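Local coordinates for probable hydrogenase nickel incorporation protein hypB (Methanocaldococcus jannaschii, PDB 2HF9) that binds GTP, which it probably hydrolyses slowly, and probably supports nickel insertion into the metal centre of [NiFe] hydrogenases during their maturation, at residues N172-A177 with V200-L205; A69-D74 with L122-V127; D154-H159 with N189-I194; R24-N29 with D135-T140. All blocks are in the same frame, centred on the assembly; numbering follows the deposited sequence.

Contact 1: N172-A177 with V200-L205; sequences NKIDLA and VVLLSL. With GSP (5'-guanosine-diphosphate-monothiophosphate), chain E.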
# COMPACT_ATOMS: atom_id res chain seq x y z
N ASN A 172 8.64 6.59 -9.12
CA ASN A 172 9.55 7.29 -8.23
C ASN A 172 10.65 6.35 -7.71
O ASN A 172 10.59 5.13 -7.91
CB ASN A 172 8.76 7.93 -7.07
CG ASN A 172 9.60 8.89 -6.24
OD1 ASN A 172 9.45 8.95 -5.01
ND2 ASN A 172 10.47 9.65 -6.89
N LYS A 173 11.65 6.94 -7.05
CA LYS A 173 12.79 6.23 -6.46
C LYS A 173 13.62 5.48 -7.50
O LYS A 173 14.11 4.38 -7.24
CB LYS A 173 12.34 5.26 -5.34
CG LYS A 173 11.58 5.92 -4.20
CD LYS A 173 11.25 4.92 -3.09
CE LYS A 173 10.16 5.45 -2.18
NZ LYS A 173 9.43 4.32 -1.51
N ILE A 174 13.80 6.09 -8.68
CA ILE A 174 14.59 5.44 -9.74
C ILE A 174 16.05 5.25 -9.32
O ILE A 174 16.75 4.38 -9.87
CB ILE A 174 14.48 6.15 -11.12
CG1 ILE A 174 15.03 7.59 -11.07
CG2 ILE A 174 13.03 6.07 -11.65
CD1 ILE A 174 15.17 8.26 -12.44
N ASP A 175 16.49 6.03 -8.34
CA ASP A 175 17.83 5.89 -7.77
C ASP A 175 18.04 4.57 -7.02
O ASP A 175 19.18 4.18 -6.75
CB ASP A 175 18.18 7.10 -6.90
CG ASP A 175 17.22 7.28 -5.73
OD1 ASP A 175 16.05 7.68 -5.96
OD2 ASP A 175 17.64 7.05 -4.58
N LEU A 176 16.95 3.87 -6.70
CA LEU A 176 17.01 2.63 -5.92
C LEU A 176 16.69 1.37 -6.73
O LEU A 176 16.63 0.27 -6.17
CB LEU A 176 16.07 2.72 -4.71
CG LEU A 176 16.23 3.93 -3.78
CD1 LEU A 176 15.14 3.94 -2.73
CD2 LEU A 176 17.60 3.95 -3.14
N ALA A 177 16.49 1.52 -8.04
CA ALA A 177 15.99 0.44 -8.89
C ALA A 177 16.93 -0.77 -8.94
O ALA A 177 16.48 -1.92 -8.86
CB ALA A 177 15.70 0.96 -10.29
N VAL A 200 3.75 9.62 -18.39
CA VAL A 200 4.54 8.72 -17.56
C VAL A 200 5.91 9.34 -17.31
O VAL A 200 6.65 9.63 -18.25
CB VAL A 200 4.67 7.30 -18.19
CG1 VAL A 200 5.48 6.38 -17.28
CG2 VAL A 200 3.29 6.69 -18.45
N VAL A 201 6.25 9.53 -16.04
CA VAL A 201 7.50 10.19 -15.66
C VAL A 201 8.34 9.29 -14.75
O VAL A 201 7.85 8.75 -13.76
CB VAL A 201 7.21 11.56 -14.97
CG1 VAL A 201 8.50 12.20 -14.42
CG2 VAL A 201 6.52 12.52 -15.93
N LEU A 202 9.61 9.12 -15.12
CA LEU A 202 10.58 8.45 -14.27
C LEU A 202 11.21 9.50 -13.36
O LEU A 202 11.73 10.52 -13.83
CB LEU A 202 11.64 7.73 -15.11
CG LEU A 202 11.14 6.54 -15.95
CD1 LEU A 202 12.20 6.11 -16.96
CD2 LEU A 202 10.73 5.37 -15.06
N LEU A 203 11.15 9.26 -12.06
CA LEU A 203 11.51 10.27 -11.08
C LEU A 203 12.40 9.75 -9.97
O LEU A 203 12.25 8.62 -9.50
CB LEU A 203 10.23 10.89 -10.47
CG LEU A 203 10.38 12.00 -9.41
CD1 LEU A 203 10.99 13.26 -10.01
CD2 LEU A 203 9.05 12.31 -8.74
N SER A 204 13.33 10.60 -9.54
CA SER A 204 13.97 10.44 -8.25
C SER A 204 13.85 11.75 -7.49
O SER A 204 14.34 12.78 -7.96
CB SER A 204 15.45 10.06 -8.39
OG SER A 204 16.07 10.09 -7.11
N LEU A 205 13.18 11.71 -6.34
CA LEU A 205 13.09 12.89 -5.48
C LEU A 205 14.35 13.09 -4.64
O LEU A 205 14.45 14.06 -3.89
CB LEU A 205 11.84 12.81 -4.60
CG LEU A 205 10.53 13.03 -5.38
CD1 LEU A 205 9.33 12.58 -4.57
CD2 LEU A 205 10.38 14.50 -5.83
PG GSP E . 2.59 7.78 3.05
O3B GSP E . 3.98 7.85 2.24
S1G GSP E . 1.56 6.59 2.34
O2G GSP E . 2.95 7.40 4.49
O3G GSP E . 1.94 9.17 3.03
PB GSP E . 4.30 8.87 1.04
O1B GSP E . 3.87 8.25 -0.23
O2B GSP E . 3.73 10.21 1.24
PA GSP E . 6.97 9.86 1.66
O1A GSP E . 6.99 11.16 0.95
O2A GSP E . 6.74 10.02 3.11
O3A GSP E . 5.91 8.83 1.00
O5' GSP E . 8.34 9.09 1.34
C5' GSP E . 8.58 7.79 1.84
C4' GSP E . 10.08 7.58 2.01
O4' GSP E . 10.72 7.46 0.75
C3' GSP E . 10.78 8.72 2.74
O3' GSP E . 11.74 8.12 3.58
C2' GSP E . 11.45 9.50 1.64
O2' GSP E . 12.64 10.12 2.07
C1' GSP E . 11.76 8.42 0.62
N9 GSP E . 11.78 8.82 -0.79
C8 GSP E . 10.78 9.41 -1.52
N7 GSP E . 11.22 9.54 -2.80
C5 GSP E . 12.47 9.03 -2.88
C6 GSP E . 13.37 8.90 -3.94
O6 GSP E . 13.07 9.31 -5.06
N1 GSP E . 14.60 8.31 -3.71
C2 GSP E . 14.94 7.86 -2.45
N2 GSP E . 16.12 7.30 -2.23
N3 GSP E . 14.04 7.98 -1.41
C4 GSP E . 12.83 8.56 -1.63

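Contact 2: A69-D74 with L122-V127; sequences ACIAGD and LFIENV. With MG (magnesium ion), chain C; GSP (5'-guanosine-diphosphate-monothiophosphate), chain E.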
# COMPACT_ATOMS: atom_id res chain seq x y z
N ALA A 69 -2.65 25.37 -1.58
CA ALA A 69 -3.27 24.73 -0.43
C ALA A 69 -3.15 23.23 -0.57
O ALA A 69 -3.02 22.71 -1.69
CB ALA A 69 -4.74 25.12 -0.32
N CYS A 70 -3.17 22.53 0.56
CA CYS A 70 -3.18 21.07 0.57
C CYS A 70 -4.29 20.49 1.44
O CYS A 70 -4.73 21.10 2.41
CB CYS A 70 -1.84 20.53 1.07
SG CYS A 70 -0.43 21.03 0.09
N ILE A 71 -4.73 19.30 1.05
CA ILE A 71 -5.56 18.44 1.88
C ILE A 71 -4.76 17.16 2.08
O ILE A 71 -4.39 16.49 1.10
CB ILE A 71 -6.94 18.14 1.22
CG1 ILE A 71 -7.80 19.41 1.19
CG2 ILE A 71 -7.67 17.02 1.97
CD1 ILE A 71 -8.98 19.35 0.21
N ALA A 72 -4.47 16.83 3.33
CA ALA A 72 -3.69 15.65 3.66
C ALA A 72 -4.56 14.65 4.41
O ALA A 72 -4.92 14.88 5.57
CB ALA A 72 -2.47 16.02 4.48
N GLY A 73 -4.91 13.56 3.74
CA GLY A 73 -5.71 12.51 4.34
C GLY A 73 -4.90 11.27 4.67
O GLY A 73 -4.19 10.74 3.81
N ASP A 74 -5.01 10.81 5.91
CA ASP A 74 -4.43 9.54 6.34
C ASP A 74 -5.03 9.17 7.69
O ASP A 74 -5.73 9.98 8.29
CB ASP A 74 -2.91 9.61 6.42
CG ASP A 74 -2.24 8.24 6.38
OD1 ASP A 74 -2.91 7.23 6.09
OD2 ASP A 74 -1.03 8.18 6.65
N LEU A 122 -4.50 23.33 -5.61
CA LEU A 122 -4.84 22.45 -4.50
C LEU A 122 -4.22 21.07 -4.71
O LEU A 122 -4.50 20.40 -5.71
CB LEU A 122 -6.36 22.33 -4.35
CG LEU A 122 -6.90 21.37 -3.28
CD1 LEU A 122 -6.45 21.76 -1.87
CD2 LEU A 122 -8.42 21.29 -3.34
N PHE A 123 -3.38 20.66 -3.76
CA PHE A 123 -2.79 19.33 -3.78
C PHE A 123 -3.45 18.48 -2.70
O PHE A 123 -3.39 18.81 -1.52
CB PHE A 123 -1.27 19.37 -3.53
CG PHE A 123 -0.49 20.17 -4.55
CD1 PHE A 123 0.67 20.86 -4.16
CD2 PHE A 123 -0.88 20.23 -5.89
CE1 PHE A 123 1.42 21.59 -5.07
CE2 PHE A 123 -0.14 20.97 -6.82
CZ PHE A 123 1.01 21.66 -6.41
N ILE A 124 -4.10 17.40 -3.12
CA ILE A 124 -4.73 16.48 -2.18
C ILE A 124 -3.93 15.19 -2.09
O ILE A 124 -3.78 14.48 -3.09
CB ILE A 124 -6.18 16.15 -2.59
CG1 ILE A 124 -6.99 17.42 -2.86
CG2 ILE A 124 -6.85 15.27 -1.52
CD1 ILE A 124 -8.44 17.15 -3.29
N GLU A 125 -3.41 14.88 -0.91
CA GLU A 125 -2.77 13.59 -0.71
C GLU A 125 -3.79 12.57 -0.23
O GLU A 125 -4.26 12.63 0.91
CB GLU A 125 -1.58 13.65 0.25
CG GLU A 125 -0.84 12.32 0.33
CD GLU A 125 0.49 12.40 1.04
OE1 GLU A 125 1.05 13.51 1.12
OE2 GLU A 125 0.98 11.36 1.52
N ASN A 126 -4.12 11.64 -1.12
CA ASN A 126 -5.05 10.57 -0.83
C ASN A 126 -4.41 9.56 0.12
O ASN A 126 -3.21 9.63 0.39
CB ASN A 126 -5.46 9.89 -2.13
CG ASN A 126 -6.90 9.44 -2.14
OD1 ASN A 126 -7.41 8.88 -1.16
ND2 ASN A 126 -7.57 9.67 -3.26
N VAL A 127 -5.20 8.62 0.63
CA VAL A 127 -4.64 7.58 1.48
C VAL A 127 -3.79 6.62 0.62
O VAL A 127 -4.09 6.42 -0.56
CB VAL A 127 -5.73 6.82 2.29
CG1 VAL A 127 -6.80 7.78 2.81
CG2 VAL A 127 -6.35 5.74 1.45
MG MG C . 2.65 10.98 2.80
PG GSP E . 2.59 7.78 3.05
O3B GSP E . 3.98 7.85 2.24
S1G GSP E . 1.56 6.59 2.34
O2G GSP E . 2.95 7.40 4.49
O3G GSP E . 1.94 9.17 3.03
PB GSP E . 4.30 8.87 1.04
O1B GSP E . 3.87 8.25 -0.23
O2B GSP E . 3.73 10.21 1.24
PA GSP E . 6.97 9.86 1.66
O1A GSP E . 6.99 11.16 0.95
O2A GSP E . 6.74 10.02 3.11
O3A GSP E . 5.91 8.83 1.00
O5' GSP E . 8.34 9.09 1.34
C5' GSP E . 8.58 7.79 1.84
C4' GSP E . 10.08 7.58 2.01
O4' GSP E . 10.72 7.46 0.75
C3' GSP E . 10.78 8.72 2.74
O3' GSP E . 11.74 8.12 3.58
C2' GSP E . 11.45 9.50 1.64
O2' GSP E . 12.64 10.12 2.07
C1' GSP E . 11.76 8.42 0.62
N9 GSP E . 11.78 8.82 -0.79
C8 GSP E . 10.78 9.41 -1.52
N7 GSP E . 11.22 9.54 -2.80
C5 GSP E . 12.47 9.03 -2.88
C6 GSP E . 13.37 8.90 -3.94
O6 GSP E . 13.07 9.31 -5.06
N1 GSP E . 14.60 8.31 -3.71
C2 GSP E . 14.94 7.86 -2.45
N2 GSP E . 16.12 7.30 -2.23
N3 GSP E . 14.04 7.98 -1.41
C4 GSP E . 12.83 8.56 -1.63
O HOH W 1 -1.95 9.56 2.87
O HOH W 2 4.25 10.66 4.03

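Contact 3: D154-H159 with N189-I194; sequences DTIEKH and NDAKRI. With GSP (5'-guanosine-diphosphate-monothiophosphate), chain H.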
# COMPACT_ATOMS: atom_id res chain seq x y z
N ASP A 154 6.65 -5.22 -10.90
CA ASP A 154 5.37 -5.78 -11.34
C ASP A 154 4.18 -4.96 -10.84
O ASP A 154 3.03 -5.24 -11.19
CB ASP A 154 5.22 -7.24 -10.87
CG ASP A 154 5.97 -8.22 -11.76
OD1 ASP A 154 6.06 -7.99 -12.98
OD2 ASP A 154 6.47 -9.23 -11.23
N THR A 155 4.47 -3.94 -10.03
CA THR A 155 3.47 -3.13 -9.35
C THR A 155 2.44 -2.47 -10.28
O THR A 155 1.25 -2.41 -9.96
CB THR A 155 4.16 -2.08 -8.45
OG1 THR A 155 4.96 -2.76 -7.47
CG2 THR A 155 3.15 -1.20 -7.73
N ILE A 156 2.90 -1.99 -11.43
CA ILE A 156 1.99 -1.37 -12.40
C ILE A 156 1.07 -2.41 -13.06
O ILE A 156 -0.14 -2.22 -13.11
CB ILE A 156 2.74 -0.50 -13.44
CG1 ILE A 156 3.45 0.66 -12.73
CG2 ILE A 156 1.78 0.03 -14.51
CD1 ILE A 156 4.56 1.31 -13.52
N GLU A 157 1.63 -3.52 -13.52
CA GLU A 157 0.79 -4.54 -14.17
C GLU A 157 -0.09 -5.33 -13.20
O GLU A 157 -1.09 -5.92 -13.61
CB GLU A 157 1.58 -5.43 -15.15
CG GLU A 157 2.77 -6.19 -14.60
CD GLU A 157 3.40 -7.09 -15.66
OE1 GLU A 157 2.74 -7.39 -16.67
OE2 GLU A 157 4.57 -7.49 -15.49
N LYS A 158 0.27 -5.31 -11.91
CA LYS A 158 -0.53 -5.93 -10.85
C LYS A 158 -1.73 -5.10 -10.42
O LYS A 158 -2.62 -5.60 -9.73
CB LYS A 158 0.34 -6.22 -9.62
CG LYS A 158 1.00 -7.58 -9.61
CD LYS A 158 2.00 -7.65 -8.45
CE LYS A 158 2.21 -9.07 -7.97
NZ LYS A 158 1.45 -9.37 -6.72
N HIS A 159 -1.76 -3.82 -10.80
CA HIS A 159 -2.86 -2.93 -10.41
C HIS A 159 -3.33 -2.05 -11.57
O HIS A 159 -3.29 -0.82 -11.46
CB HIS A 159 -2.46 -2.06 -9.20
CG HIS A 159 -1.88 -2.84 -8.06
ND1 HIS A 159 -2.64 -3.30 -7.01
CD2 HIS A 159 -0.61 -3.23 -7.80
CE1 HIS A 159 -1.87 -3.95 -6.16
NE2 HIS A 159 -0.63 -3.92 -6.61
N ASN A 189 7.16 1.10 -19.68
CA ASN A 189 6.37 0.47 -20.74
C ASN A 189 5.04 -0.10 -20.25
O ASN A 189 4.02 0.03 -20.93
CB ASN A 189 7.18 -0.61 -21.47
CG ASN A 189 8.11 -0.02 -22.50
OD1 ASN A 189 7.72 0.85 -23.27
ND2 ASN A 189 9.35 -0.48 -22.51
N ASP A 190 5.06 -0.71 -19.06
CA ASP A 190 3.84 -1.18 -18.41
C ASP A 190 2.81 -0.05 -18.29
O ASP A 190 1.65 -0.22 -18.65
CB ASP A 190 4.13 -1.74 -17.01
CG ASP A 190 4.85 -3.08 -17.04
OD1 ASP A 190 5.37 -3.48 -15.97
OD2 ASP A 190 4.90 -3.75 -18.09
N ALA A 191 3.26 1.10 -17.78
CA ALA A 191 2.40 2.26 -17.56
C ALA A 191 1.83 2.82 -18.86
O ALA A 191 0.64 3.09 -18.95
CB ALA A 191 3.17 3.35 -16.80
N LYS A 192 2.69 2.97 -19.86
CA LYS A 192 2.28 3.48 -21.17
C LYS A 192 1.26 2.56 -21.86
O LYS A 192 0.32 3.04 -22.49
CB LYS A 192 3.50 3.65 -22.08
CG LYS A 192 4.38 4.84 -21.77
CD LYS A 192 5.59 4.83 -22.70
CE LYS A 192 6.47 6.04 -22.53
NZ LYS A 192 7.61 6.00 -23.49
N ARG A 193 1.48 1.25 -21.74
CA ARG A 193 0.63 0.25 -22.39
C ARG A 193 -0.73 0.14 -21.71
O ARG A 193 -1.75 0.04 -22.38
CB ARG A 193 1.33 -1.12 -22.40
CG ARG A 193 0.50 -2.27 -22.98
CD ARG A 193 1.23 -3.61 -22.92
NE ARG A 193 1.50 -4.05 -21.55
CZ ARG A 193 2.69 -4.01 -20.96
NH1 ARG A 193 3.75 -3.54 -21.61
NH2 ARG A 193 2.83 -4.44 -19.72
N ILE A 194 -0.74 0.17 -20.38
CA ILE A 194 -1.98 0.04 -19.61
C ILE A 194 -2.82 1.32 -19.69
O ILE A 194 -4.05 1.25 -19.76
CB ILE A 194 -1.68 -0.39 -18.15
CG1 ILE A 194 -1.15 -1.83 -18.15
CG2 ILE A 194 -2.93 -0.29 -17.28
CD1 ILE A 194 -0.44 -2.26 -16.87
PG GSP H . 2.95 -7.51 -3.48
O3B GSP H . 4.50 -7.40 -3.07
S1G GSP H . 1.95 -6.54 -2.46
O2G GSP H . 2.88 -7.03 -4.95
O3G GSP H . 2.51 -8.98 -3.41
PB GSP H . 5.24 -8.31 -1.97
O1B GSP H . 4.98 -7.73 -0.64
O2B GSP H . 4.91 -9.75 -2.08
PA GSP H . 7.79 -8.87 -3.22
O1A GSP H . 8.20 -10.13 -2.55
O2A GSP H . 7.24 -9.11 -4.58
O3A GSP H . 6.80 -8.03 -2.28
O5' GSP H . 9.05 -7.88 -3.26
C5' GSP H . 8.97 -6.62 -3.91
C4' GSP H . 10.37 -6.21 -4.36
O4' GSP H . 11.18 -5.94 -3.23
C3' GSP H . 11.07 -7.31 -5.14
O3' GSP H . 11.74 -6.70 -6.21
C2' GSP H . 12.06 -7.90 -4.16
O2' GSP H . 13.21 -8.38 -4.82
C1' GSP H . 12.37 -6.71 -3.28
N9 GSP H . 12.79 -7.03 -1.90
C8 GSP H . 12.10 -7.74 -0.94
N7 GSP H . 12.86 -7.76 0.18
C5 GSP H . 14.00 -7.06 -0.04
C6 GSP H . 15.10 -6.76 0.75
O6 GSP H . 15.18 -7.15 1.91
N1 GSP H . 16.14 -6.00 0.22
C2 GSP H . 16.07 -5.56 -1.08
N2 GSP H . 17.06 -4.83 -1.59
N3 GSP H . 14.97 -5.86 -1.86
C4 GSP H . 13.96 -6.60 -1.35
O HOH W 3 4.73 -3.13 -13.41

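Contact 4: R24-N29 with D135-T140; sequences RLADKN and DFDLGT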
# COMPACT_ATOMS: atom_id res chain seq x y z
N ARG A 24 -21.74 12.97 -8.21
CA ARG A 24 -22.49 14.22 -8.07
C ARG A 24 -21.71 15.24 -7.23
O ARG A 24 -21.61 16.41 -7.60
CB ARG A 24 -23.86 13.99 -7.42
CG ARG A 24 -24.85 13.17 -8.25
CD ARG A 24 -26.29 13.34 -7.74
NE ARG A 24 -26.41 13.17 -6.28
CZ ARG A 24 -26.81 12.05 -5.68
NH1 ARG A 24 -27.13 10.97 -6.39
NH2 ARG A 24 -26.89 12.00 -4.36
N LEU A 25 -21.14 14.77 -6.12
CA LEU A 25 -20.40 15.64 -5.21
C LEU A 25 -19.06 16.06 -5.80
O LEU A 25 -18.61 17.19 -5.59
CB LEU A 25 -20.21 14.96 -3.85
CG LEU A 25 -21.48 14.70 -3.03
CD1 LEU A 25 -21.12 14.16 -1.66
CD2 LEU A 25 -22.34 15.95 -2.90
N ALA A 26 -18.44 15.16 -6.56
CA ALA A 26 -17.20 15.44 -7.28
C ALA A 26 -17.39 16.55 -8.31
O ALA A 26 -16.55 17.46 -8.41
CB ALA A 26 -16.67 14.18 -7.94
N ASP A 27 -18.48 16.49 -9.06
CA ASP A 27 -18.79 17.51 -10.06
C ASP A 27 -19.05 18.86 -9.42
O ASP A 27 -18.65 19.90 -9.95
CB ASP A 27 -19.97 17.08 -10.94
CG ASP A 27 -19.59 16.01 -11.95
OD1 ASP A 27 -18.39 15.85 -12.25
OD2 ASP A 27 -20.51 15.32 -12.45
N LYS A 28 -19.71 18.84 -8.26
CA LYS A 28 -19.97 20.04 -7.47
C LYS A 28 -18.67 20.65 -6.92
O LYS A 28 -18.51 21.88 -6.93
CB LYS A 28 -20.95 19.74 -6.34
CG LYS A 28 -22.35 19.41 -6.85
CD LYS A 28 -23.29 18.96 -5.74
CE LYS A 28 -24.64 18.56 -6.33
NZ LYS A 28 -25.37 19.72 -6.94
N ASN A 29 -17.76 19.79 -6.47
CA ASN A 29 -16.42 20.21 -6.04
C ASN A 29 -15.66 20.89 -7.17
O ASN A 29 -15.08 21.95 -6.97
CB ASN A 29 -15.61 19.02 -5.52
CG ASN A 29 -16.15 18.43 -4.22
OD1 ASN A 29 -17.04 19.00 -3.58
ND2 ASN A 29 -15.61 17.28 -3.82
N ASP A 135 -11.92 4.08 -7.70
CA ASP A 135 -13.34 4.30 -7.97
C ASP A 135 -13.90 5.61 -7.41
O ASP A 135 -15.06 5.95 -7.67
CB ASP A 135 -14.17 3.13 -7.45
CG ASP A 135 -13.89 1.83 -8.19
OD1 ASP A 135 -13.52 1.87 -9.38
OD2 ASP A 135 -14.06 0.76 -7.57
N PHE A 136 -13.09 6.35 -6.65
CA PHE A 136 -13.59 7.55 -5.97
C PHE A 136 -12.98 8.86 -6.46
O PHE A 136 -11.94 9.30 -5.97
CB PHE A 136 -13.48 7.40 -4.45
CG PHE A 136 -14.49 6.46 -3.87
CD1 PHE A 136 -14.21 5.10 -3.74
CD2 PHE A 136 -15.74 6.92 -3.45
CE1 PHE A 136 -15.16 4.22 -3.20
CE2 PHE A 136 -16.69 6.05 -2.92
CZ PHE A 136 -16.39 4.70 -2.79
N ASP A 137 -13.66 9.47 -7.43
CA ASP A 137 -13.37 10.81 -7.92
C ASP A 137 -13.57 11.81 -6.78
O ASP A 137 -14.62 11.82 -6.13
CB ASP A 137 -14.32 11.12 -9.09
CG ASP A 137 -14.10 12.49 -9.71
OD1 ASP A 137 -13.24 13.27 -9.25
OD2 ASP A 137 -14.83 12.80 -10.69
N LEU A 138 -12.56 12.63 -6.52
CA LEU A 138 -12.60 13.60 -5.42
C LEU A 138 -13.15 14.96 -5.85
O LEU A 138 -13.43 15.82 -5.01
CB LEU A 138 -11.20 13.77 -4.80
CG LEU A 138 -10.48 12.55 -4.23
CD1 LEU A 138 -9.22 12.98 -3.47
CD2 LEU A 138 -11.37 11.73 -3.33
N GLY A 139 -13.31 15.14 -7.16
CA GLY A 139 -13.68 16.44 -7.72
C GLY A 139 -12.46 17.24 -8.12
O GLY A 139 -12.49 18.47 -8.12
N THR A 140 -11.38 16.53 -8.45
CA THR A 140 -10.13 17.16 -8.87
C THR A 140 -10.09 17.27 -10.39
O THR A 140 -10.86 16.62 -11.10
CB THR A 140 -8.90 16.36 -8.37
OG1 THR A 140 -8.98 15.00 -8.83
CG2 THR A 140 -8.84 16.36 -6.85

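Contact 1: N172-A177 with V200-L205
Ser204 turns its hydroxyl onto Asp175, and OG donates to OD1 across 2.7 Å, reaching the carboxylate from well above its plane. With OG anti to the Ser204 backbone N (chi1 172°), the hydroxyl stands beside the acid, and OG is also hydrogen-bonded to the backbone N of Lys206 and of Thr207. The same carboxylate also takes guanine: OD1 accepts from N1 and OD2 from N2 at 2.8 Å, a nearly straight two-pronged grip that reads the base. Leu205 N donates to O6 of the same guanine at 2.7 Å. These are the specificity contacts of a P-loop GTPase, in which the NKxD motif, here Asn172 to Asp175, faces the loop after the last strand.

Next to these bonds Ile174 N donates to Leu203 O at 3.1 Å, and the two branches of Ile174, CG1 and CG2, flank that same carbonyl oxygen. CG2 continues to Leu202 CB, while CG1 packs against Ser204 CB. Lys173 lays its CG over the base, and its NZ bonds to Thr150 O of the second subunit. Segment 172-177 leaves strand 168-172, which pairs with edge strand 199-202; helix 51-62 packs on Leu203 and Leu205, and helix 184-194 on Leu202.

Contact 2: A69-D74 with L122-V127
Ala69 and Leu122 belong to a ladder of backbone hydrogen bonds between two parallel strands. Phe123 N donates to Ala69 O at 2.9 Å, Ile71 N to Phe123 O, Glu125 N to Ile71 O at 2.8 Å, and Gly73 N to Glu125 O. Residues 69, 71 and 73 bond to strand 121-125, while Cys70 and Ala72 bond to strand 90-95. The axes run 4.6 Å apart, only 9° from parallel. CA-H groups of Leu122, Cys70 and Ile124 add contacts to the carbonyl oxygens of Ala69, Phe123 and Ile71.

Apolar contacts occupy both faces. Ile71 and Ile124 lie side by side pointing the same way, CB to CG2 4.0 Å, under helix 104-111. Leu122 has CG anti to its backbone N (chi1 176°), which sets CD1 4.1 Å from both Ala69 CB and Ile71 CD1. On the other face Cys70 SG rests against Phe123 CB at 4.1 Å, and the Phe123 ring meets that of Phe43 at a steep angle.

The pair is part of the parallel sheet of the P-loop NTPase fold, strand 121-125 lying between 68-74 and 39-45, with its C-terminal end at the nucleotide.

Metal coordination starts from that end. The extended chain of Glu125 carries OE2 to magnesium at 2.1 Å, alongside O3G and O2B of the nucleotide, a water, Thr52 and Asp80. Beyond the ladder, one water lies between the carbonyl oxygens Gly73 O and Asn126 O, 2.7 Å from the former. Asn126 OD1 accepts from Val127 N on a lone pair, in the carbonyl plane, and also from Leu102 N.

Contact 3: D154-H159 with N189-I194
Asp190 OD1 takes a bond from a water at 2.7 Å, and that water in turn accepts from Glu157 N, bridging the helix to the loop 154-159. Lys186 forms a salt bridge to the same OD1 and to the carboxylates of Glu157 and Asp154, so one ammonium group gathers three acids. This would be expected to offset the repulsion between Glu157 OE2 and Asp190 OD1, which lie 4.1 Å apart with their carboxylate planes turned 38° against each other. The other oxygen, Asp190 OD2, is held by Arg193 NH2 in a 2.7 Å salt bridge one helical turn on, the donor standing above the carboxylate plane. Glu157 OE1 and Arg193 NH2 stand 4.2 Å apart, opposite charges too distant for a salt bridge.

Apolar contacts lie beside this network. Ile156 has CG2 anti to its backbone N, and this methyl reaches over Asp190 CB and the backbone N of Ala191, at 3.7 Å from the latter. Its other branch extends CD1 to Ala191 CB at 4.1 Å. From the helix, Ile194 pushes CD1 against Glu157 CA and the carbonyl oxygen of Ile156, and touches Ile156 CG2.

Residues Ile156 to His159 form a type I turn, with His159 as N-cap of helix 160-163. Lys158 points away from helix 184-194 to the dimer interface: NZ makes a weak hydrogen bond to O2G of the gamma-thiophosphate of the nucleotide held mainly by the second subunit and a salt bridge to Asp74 of that subunit. Met163 of helix 160-163 covers Ile156 and Ile194, while Ala191 packs on strands 168-172 and 199-202.

Contact 4: R24-N29 with D135-T140
An Asx turn in the loop before strand 142-148 brings this part of the P-loop GTPase domain against the N-terminal helix 18-35. Asp137 OD1 accepts from Gly139 N, two residues on, at 2.8 Å, the donor lying above the carboxylate plane. CG of Asp137 is anti to its backbone N (chi1 -179°), which sets the carboxylate against Ala26: the methyl CB sits 3.5 Å from Asp137 CG, with both oxygens close by and Gly139 N at 3.6 Å. Arg30 pairs with OD2 of the same acid, and also with Asp27, so the guanidinium lies between two carboxylates and would be expected to balance their charges.

The CA atoms of Gly139 and Ala26 are the nearest pair across the two segments, 3.7 Å apart. Its phi of 93° suits Gly139 as a glycine, and the helix backbone lies directly on it, Ala26 O 3.1 Å from Gly139 CA. Gly139 O is buried here and finds no hydrogen-bonding partner in the model.

One hydrogen bond crosses the two segments, and it comes from Asn29, whose side chain leans toward the loop. The amide also donates to Ala104 O at the start of helix 104-111, tying three elements together near the zinc ion bound by His105 and His109. Leu138 turns its side chain the other way, onto Asp42 and Leu102. Its carbonyl oxygen lies almost exactly in the amide plane of Asn29, 2.9 Å from ND2, along a bond that is nearly straight at 166°.

In the fold
Contacts 1 and 2 both touch the same nucleotide, contact 1 at the guanine and contact 2 at the magnesium and gamma-thiophosphate; their centres lie about 21 Å apart along one parallel sheet. Contact 3 adjoins contact 1, with Val200 CG2 3.7 Å from Ala191 CB, and reaches instead the other nucleotide through Lys158, which bonds weakly to this ligand, held mainly by the second subunit. Contact 4 encloses contact 2 in sequence and touches it through Ile124 CD1 and Thr140 CG2, 3.7 Å apart. It lies on the far side of the chain's centre from contact 1, centres about 29 Å apart, and the side chain of Asn29 is about 9 Å from the bound zinc.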